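Local coordinates for hypothetical protein AF1704 (Archaeoglobus fulgidus, PDB 1ZBM) that probably converts cyclic dehypoxanthine futalosine into 1,4-dihydroxy-6-naphthoate, a lyase step in the biosynthesis of menaquinone, at residues D19-Y27 against F237-T246. Numbering follows the deposited sequence.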
ATOM      1  N   ASP A  19      -2.430  -8.635  -3.960  1.00 19.96           N
ATOM      2  CA  ASP A  19      -2.806  -8.652  -2.555  1.00 19.23           C
ATOM      3  C   ASP A  19      -4.325  -8.669  -2.433  1.00 18.45           C
ATOM      4  O   ASP A  19      -5.038  -8.100  -3.267  1.00 15.87           O
ATOM      5  CB  ASP A  19      -2.241  -7.430  -1.825  1.00 20.32           C
ATOM      6  CG  ASP A  19      -0.724  -7.353  -1.899  1.00 20.64           C
ATOM      7  OD1 ASP A  19      -0.055  -8.334  -1.518  1.00 22.89           O
ATOM      8  OD2 ASP A  19      -0.204  -6.307  -2.331  1.00 16.18           O
ATOM      9  N   ALA A  20      -4.807  -9.327  -1.384  1.00 18.14           N
ATOM     10  CA  ALA A  20      -6.237  -9.452  -1.124  1.00 18.51           C
ATOM     11  C   ALA A  20      -6.941  -8.101  -1.129  1.00 18.20           C
ATOM     12  O   ALA A  20      -7.891  -7.891  -1.884  1.00 18.56           O
ATOM     13  CB  ALA A  20      -6.452 -10.147   0.216  1.00 19.15           C
ATOM     14  N   ASP A  21      -6.471  -7.185  -0.289  1.00 16.56           N
ATOM     15  CA  ASP A  21      -7.082  -5.868  -0.212  1.00 16.48           C
ATOM     16  C   ASP A  21      -7.202  -5.247  -1.603  1.00 16.49           C
ATOM     17  O   ASP A  21      -8.199  -4.596  -1.918  1.00 15.82           O
ATOM     18  CB  ASP A  21      -6.263  -4.962   0.712  1.00 18.61           C
ATOM     19  CG  ASP A  21      -4.845  -4.756   0.218  1.00 18.94           C
ATOM     20  OD1 ASP A  21      -4.514  -3.615  -0.154  1.00 22.62           O
ATOM     21  OD2 ASP A  21      -4.071  -5.732   0.190  1.00 19.69           O
ATOM     22  N   ASP A  22      -6.196  -5.468  -2.443  1.00 16.41           N
ATOM     23  CA  ASP A  22      -6.206  -4.923  -3.798  1.00 17.30           C
ATOM     24  C   ASP A  22      -7.207  -5.633  -4.714  1.00 18.10           C
ATOM     25  O   ASP A  22      -8.011  -4.985  -5.377  1.00 19.04           O
ATOM     26  CB  ASP A  22      -4.802  -4.988  -4.402  1.00 17.07           C
ATOM     27  CG  ASP A  22      -4.732  -4.362  -5.761  1.00 17.11           C
ATOM     28  OD1 ASP A  22      -5.322  -4.922  -6.717  1.00 19.74           O
ATOM     29  OD2 ASP A  22      -4.090  -3.298  -5.892  1.00 18.86           O
ATOM     30  N   ALA A  23      -7.157  -6.962  -4.753  1.00 18.15           N
ATOM     31  CA  ALA A  23      -8.074  -7.732  -5.586  1.00 18.07           C
ATOM     32  C   ALA A  23      -9.505  -7.399  -5.170  1.00 18.12           C
ATOM     33  O   ALA A  23     -10.409  -7.297  -6.003  1.00 18.21           O
ATOM     34  CB  ALA A  23      -7.809  -9.231  -5.405  1.00 18.18           C
ATOM     35  N   PHE A  24      -9.689  -7.236  -3.863  1.00 18.69           N
ATOM     36  CA  PHE A  24     -10.975  -6.903  -3.265  1.00 17.15           C
ATOM     37  C   PHE A  24     -11.494  -5.605  -3.892  1.00 17.45           C
ATOM     38  O   PHE A  24     -12.576  -5.575  -4.476  1.00 16.16           O
ATOM     39  CB  PHE A  24     -10.783  -6.748  -1.749  1.00 16.74           C
ATOM     40  CG  PHE A  24     -12.043  -6.444  -0.989  1.00 14.80           C
ATOM     41  CD1 PHE A  24     -12.977  -7.444  -0.726  1.00 14.16           C
ATOM     42  CD2 PHE A  24     -12.303  -5.153  -0.549  1.00 14.44           C
ATOM     43  CE1 PHE A  24     -14.153  -7.164  -0.011  1.00 13.51           C
ATOM     44  CE2 PHE A  24     -13.474  -4.859   0.163  1.00 17.48           C
ATOM     45  CZ  PHE A  24     -14.405  -5.870   0.425  1.00 12.96           C
HETATM   46  N   MSE A  25     -10.692  -4.549  -3.781  1.00 17.43           N
HETATM   47  CA  MSE A  25     -11.013  -3.237  -4.326  1.00 18.31           C
HETATM   48  C   MSE A  25     -11.283  -3.278  -5.838  1.00 16.85           C
HETATM   49  O   MSE A  25     -12.239  -2.660  -6.329  1.00 14.39           O
HETATM   50  CB  MSE A  25      -9.853  -2.280  -4.026  1.00 21.12           C
HETATM   51  CG  MSE A  25     -10.066  -0.839  -4.441  1.00 26.89           C
HETATM   52 SE   MSE A  25      -8.394   0.183  -4.311  1.00 36.46          SE
HETATM   53  CE  MSE A  25      -7.875  -0.364  -2.513  1.00 32.13           C
ATOM     54  N   PHE A  26     -10.461  -4.025  -6.573  1.00 14.64           N
ATOM     55  CA  PHE A  26     -10.610  -4.122  -8.035  1.00 16.78           C
ATOM     56  C   PHE A  26     -11.536  -5.213  -8.566  1.00 18.99           C
ATOM     57  O   PHE A  26     -11.730  -5.312  -9.776  1.00 18.79           O
ATOM     58  CB  PHE A  26      -9.248  -4.308  -8.711  1.00 13.19           C
ATOM     59  CG  PHE A  26      -8.434  -3.052  -8.808  1.00  9.70           C
ATOM     60  CD1 PHE A  26      -7.526  -2.722  -7.817  1.00  9.54           C
ATOM     61  CD2 PHE A  26      -8.545  -2.223  -9.916  1.00  9.72           C
ATOM     62  CE1 PHE A  26      -6.731  -1.582  -7.930  1.00 12.46           C
ATOM     63  CE2 PHE A  26      -7.759  -1.077 -10.043  1.00 11.42           C
ATOM     64  CZ  PHE A  26      -6.849  -0.760  -9.050  1.00 10.87           C
ATOM     65  N   TYR A  27     -12.104  -6.023  -7.675  1.00 19.52           N
ATOM     66  CA  TYR A  27     -12.993  -7.103  -8.095  1.00 20.93           C
ATOM     67  C   TYR A  27     -14.070  -6.698  -9.100  1.00 21.41           C
ATOM     68  O   TYR A  27     -14.204  -7.317 -10.153  1.00 21.87           O
ATOM     69  CB  TYR A  27     -13.667  -7.753  -6.883  1.00 21.13           C
ATOM     70  CG  TYR A  27     -14.785  -8.684  -7.279  1.00 22.92           C
ATOM     71  CD1 TYR A  27     -16.113  -8.254  -7.280  1.00 22.06           C
ATOM     72  CD2 TYR A  27     -14.509  -9.972  -7.735  1.00 23.71           C
ATOM     73  CE1 TYR A  27     -17.133  -9.085  -7.730  1.00 23.39           C
ATOM     74  CE2 TYR A  27     -15.523 -10.805  -8.188  1.00 24.65           C
ATOM     75  CZ  TYR A  27     -16.829 -10.357  -8.183  1.00 23.80           C
ATOM     76  OH  TYR A  27     -17.827 -11.194  -8.633  1.00 27.41           O
ATOM     77  N   PHE A 237      -8.822  -7.642   6.831  1.00 20.35           N
ATOM     78  CA  PHE A 237      -7.649  -6.979   6.262  1.00 20.70           C
ATOM     79  C   PHE A 237      -8.034  -6.042   5.126  1.00 20.18           C
ATOM     80  O   PHE A 237      -7.602  -4.886   5.074  1.00 21.07           O
ATOM     81  CB  PHE A 237      -6.643  -8.009   5.729  1.00 19.36           C
ATOM     82  CG  PHE A 237      -5.382  -7.395   5.177  1.00 17.52           C
ATOM     83  CD1 PHE A 237      -4.461  -6.788   6.029  1.00 15.52           C
ATOM     84  CD2 PHE A 237      -5.119  -7.421   3.810  1.00 17.90           C
ATOM     85  CE1 PHE A 237      -3.301  -6.215   5.531  1.00 16.09           C
ATOM     86  CE2 PHE A 237      -3.963  -6.850   3.299  1.00 18.66           C
ATOM     87  CZ  PHE A 237      -3.047  -6.245   4.164  1.00 18.51           C
ATOM     88  N   ALA A 238      -8.839  -6.553   4.206  1.00 18.84           N
ATOM     89  CA  ALA A 238      -9.274  -5.757   3.072  1.00 19.90           C
ATOM     90  C   ALA A 238     -10.071  -4.546   3.541  1.00 20.94           C
ATOM     91  O   ALA A 238      -9.863  -3.442   3.049  1.00 22.00           O
ATOM     92  CB  ALA A 238     -10.117  -6.608   2.128  1.00 19.79           C
HETATM   93  N   MSE A 239     -10.979  -4.752   4.492  1.00 21.36           N
HETATM   94  CA  MSE A 239     -11.800  -3.662   5.000  1.00 23.13           C
HETATM   95  C   MSE A 239     -10.969  -2.610   5.745  1.00 21.29           C
HETATM   96  O   MSE A 239     -11.402  -1.465   5.903  1.00 21.05           O
HETATM   97  CB  MSE A 239     -12.901  -4.213   5.910  1.00 28.27           C
HETATM   98  CG  MSE A 239     -14.317  -3.910   5.427  1.00 36.03           C
HETATM   99 SE   MSE A 239     -15.336  -5.461   4.809  1.00 47.28          SE
HETATM  100  CE  MSE A 239     -15.559  -6.367   6.513  1.00 42.71           C
HETATM  101  N   MSE A 240      -9.779  -3.007   6.191  1.00 18.00           N
HETATM  102  CA  MSE A 240      -8.860  -2.113   6.899  1.00 17.15           C
HETATM  103  C   MSE A 240      -8.235  -1.089   5.952  1.00 15.75           C
HETATM  104  O   MSE A 240      -7.954   0.041   6.349  1.00 13.86           O
HETATM  105  CB  MSE A 240      -7.727  -2.911   7.557  1.00 19.20           C
HETATM  106  CG  MSE A 240      -8.070  -3.512   8.922  1.00 26.53           C
HETATM  107 SE   MSE A 240      -6.758  -4.798   9.562  1.00 34.92          SE
HETATM  108  CE  MSE A 240      -5.310  -3.627  10.084  1.00 30.33           C
ATOM    109  N   TYR A 241      -8.016  -1.491   4.701  1.00 13.87           N
ATOM    110  CA  TYR A 241      -7.400  -0.611   3.723  1.00 14.14           C
ATOM    111  C   TYR A 241      -8.252  -0.299   2.498  1.00 13.64           C
ATOM    112  O   TYR A 241      -7.754   0.229   1.503  1.00 14.06           O
ATOM    113  CB  TYR A 241      -6.051  -1.194   3.301  1.00 13.50           C
ATOM    114  CG  TYR A 241      -5.032  -1.183   4.419  1.00 15.81           C
ATOM    115  CD1 TYR A 241      -4.528   0.021   4.916  1.00 16.13           C
ATOM    116  CD2 TYR A 241      -4.593  -2.371   5.004  1.00 15.81           C
ATOM    117  CE1 TYR A 241      -3.616   0.040   5.970  1.00 17.27           C
ATOM    118  CE2 TYR A 241      -3.682  -2.360   6.057  1.00 16.73           C
ATOM    119  CZ  TYR A 241      -3.199  -1.154   6.535  1.00 17.82           C
ATOM    120  OH  TYR A 241      -2.314  -1.144   7.582  1.00 18.68           O
ATOM    121  N   VAL A 242      -9.533  -0.642   2.565  1.00 14.16           N
ATOM    122  CA  VAL A 242     -10.469  -0.371   1.472  1.00 15.83           C
ATOM    123  C   VAL A 242     -11.758   0.132   2.123  1.00 15.98           C
ATOM    124  O   VAL A 242     -12.676  -0.647   2.374  1.00 17.84           O
ATOM    125  CB  VAL A 242     -10.790  -1.651   0.643  1.00 14.21           C
ATOM    126  CG1 VAL A 242     -11.748  -1.305  -0.490  1.00 13.25           C
ATOM    127  CG2 VAL A 242      -9.518  -2.267   0.092  1.00 12.77           C
ATOM    128  N   ASN A 243     -11.810   1.432   2.403  1.00 17.05           N
ATOM    129  CA  ASN A 243     -12.974   2.055   3.038  1.00 18.22           C
ATOM    130  C   ASN A 243     -13.169   3.491   2.560  1.00 17.84           C
ATOM    131  O   ASN A 243     -12.797   3.826   1.439  1.00 18.70           O
ATOM    132  CB  ASN A 243     -12.807   2.047   4.554  1.00 18.45           C
ATOM    133  CG  ASN A 243     -11.398   2.409   4.976  1.00 21.70           C
ATOM    134  OD1 ASN A 243     -10.707   3.180   4.295  1.00 18.70           O
ATOM    135  ND2 ASN A 243     -10.961   1.864   6.107  1.00 24.61           N
ATOM    136  N   ASP A 244     -13.749   4.335   3.411  1.00 18.55           N
ATOM    137  CA  ASP A 244     -13.985   5.739   3.059  1.00 20.14           C
ATOM    138  C   ASP A 244     -12.780   6.444   2.443  1.00 17.36           C
ATOM    139  O   ASP A 244     -12.906   7.123   1.425  1.00 16.26           O
ATOM    140  CB  ASP A 244     -14.415   6.555   4.284  1.00 22.41           C
ATOM    141  CG  ASP A 244     -15.845   6.332   4.651  1.00 30.30           C
ATOM    142  OD1 ASP A 244     -16.727   6.492   3.764  1.00 33.57           O
ATOM    143  OD2 ASP A 244     -16.116   6.007   5.839  1.00 34.46           O
ATOM    144  N   TYR A 245     -11.623   6.302   3.085  1.00 15.67           N
ATOM    145  CA  TYR A 245     -10.406   6.954   2.618  1.00 14.42           C
ATOM    146  C   TYR A 245     -10.040   6.521   1.205  1.00 13.75           C
ATOM    147  O   TYR A 245      -9.496   7.307   0.419  1.00 11.64           O
ATOM    148  CB  TYR A 245      -9.227   6.648   3.546  1.00 15.74           C
ATOM    149  CG  TYR A 245      -9.386   7.115   4.976  1.00 18.25           C
ATOM    150  CD1 TYR A 245      -9.847   8.397   5.273  1.00 20.69           C
ATOM    151  CD2 TYR A 245      -9.033   6.287   6.038  1.00 19.45           C
ATOM    152  CE1 TYR A 245      -9.950   8.841   6.592  1.00 20.62           C
ATOM    153  CE2 TYR A 245      -9.131   6.724   7.357  1.00 19.91           C
ATOM    154  CZ  TYR A 245      -9.590   7.999   7.624  1.00 21.37           C
ATOM    155  OH  TYR A 245      -9.690   8.430   8.933  1.00 24.95           O
ATOM    156  N   THR A 246     -10.329   5.263   0.890  1.00  9.92           N
ATOM    157  CA  THR A 246     -10.038   4.706  -0.421  1.00  9.01           C
ATOM    158  C   THR A 246     -11.043   5.242  -1.437  1.00 11.55           C
ATOM    159  O   THR A 246     -10.695   5.507  -2.588  1.00  9.17           O
ATOM    160  CB  THR A 246     -10.132   3.163  -0.400  1.00  9.76           C
ATOM    161  OG1 THR A 246      -9.600   2.669   0.836  1.00  8.55           O
ATOM    162  CG2 THR A 246      -9.333   2.552  -1.559  1.00  9.51           C
TER
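Thr246, whose methyl CG2 meets CE of selenomethionine Met25, has a hydroxyl with several polar neighbours: Asn243 N donates to OG1 at 3.0 Å, and the carbonyl oxygens of Tyr241 and Ala83 are both within reach of its single proton. A small side chain with both groups suits this place, its hydroxyl taking the N-H of the N-cap residue Asn243 while its methyl turns to the interface. In this periplasmic-binding-protein-like fold, helix 20-27 crosses helix 237-241 at -70°, their axes 8.4 Å apart. Ala238, with only a methyl, is consistent with this close approach: its CB lies 3.9 Å from Asp21 CA and also sits over one face of the Phe24 ring in a CH-pi contact, 4.0 Å from the centroid. With CG anti to the backbone N (chi1 -178°), Phe24 also presents its ring edge to Val242 CG1; Ala211 and Ala218 lie against the same side chain. A serine at Phe24 would probably leave the Ala238 methyl without its aromatic face and open a gap beside Val242. Branched Val242 turns its other methyl, CG2, to Met25 CE at 3.6 Å. Nearer the predicted proton acceptor His152, Asp21 OD2 meets the Phe237 ring edge, 3.3 Å from CE2, with carboxylate and ring planes 87° apart.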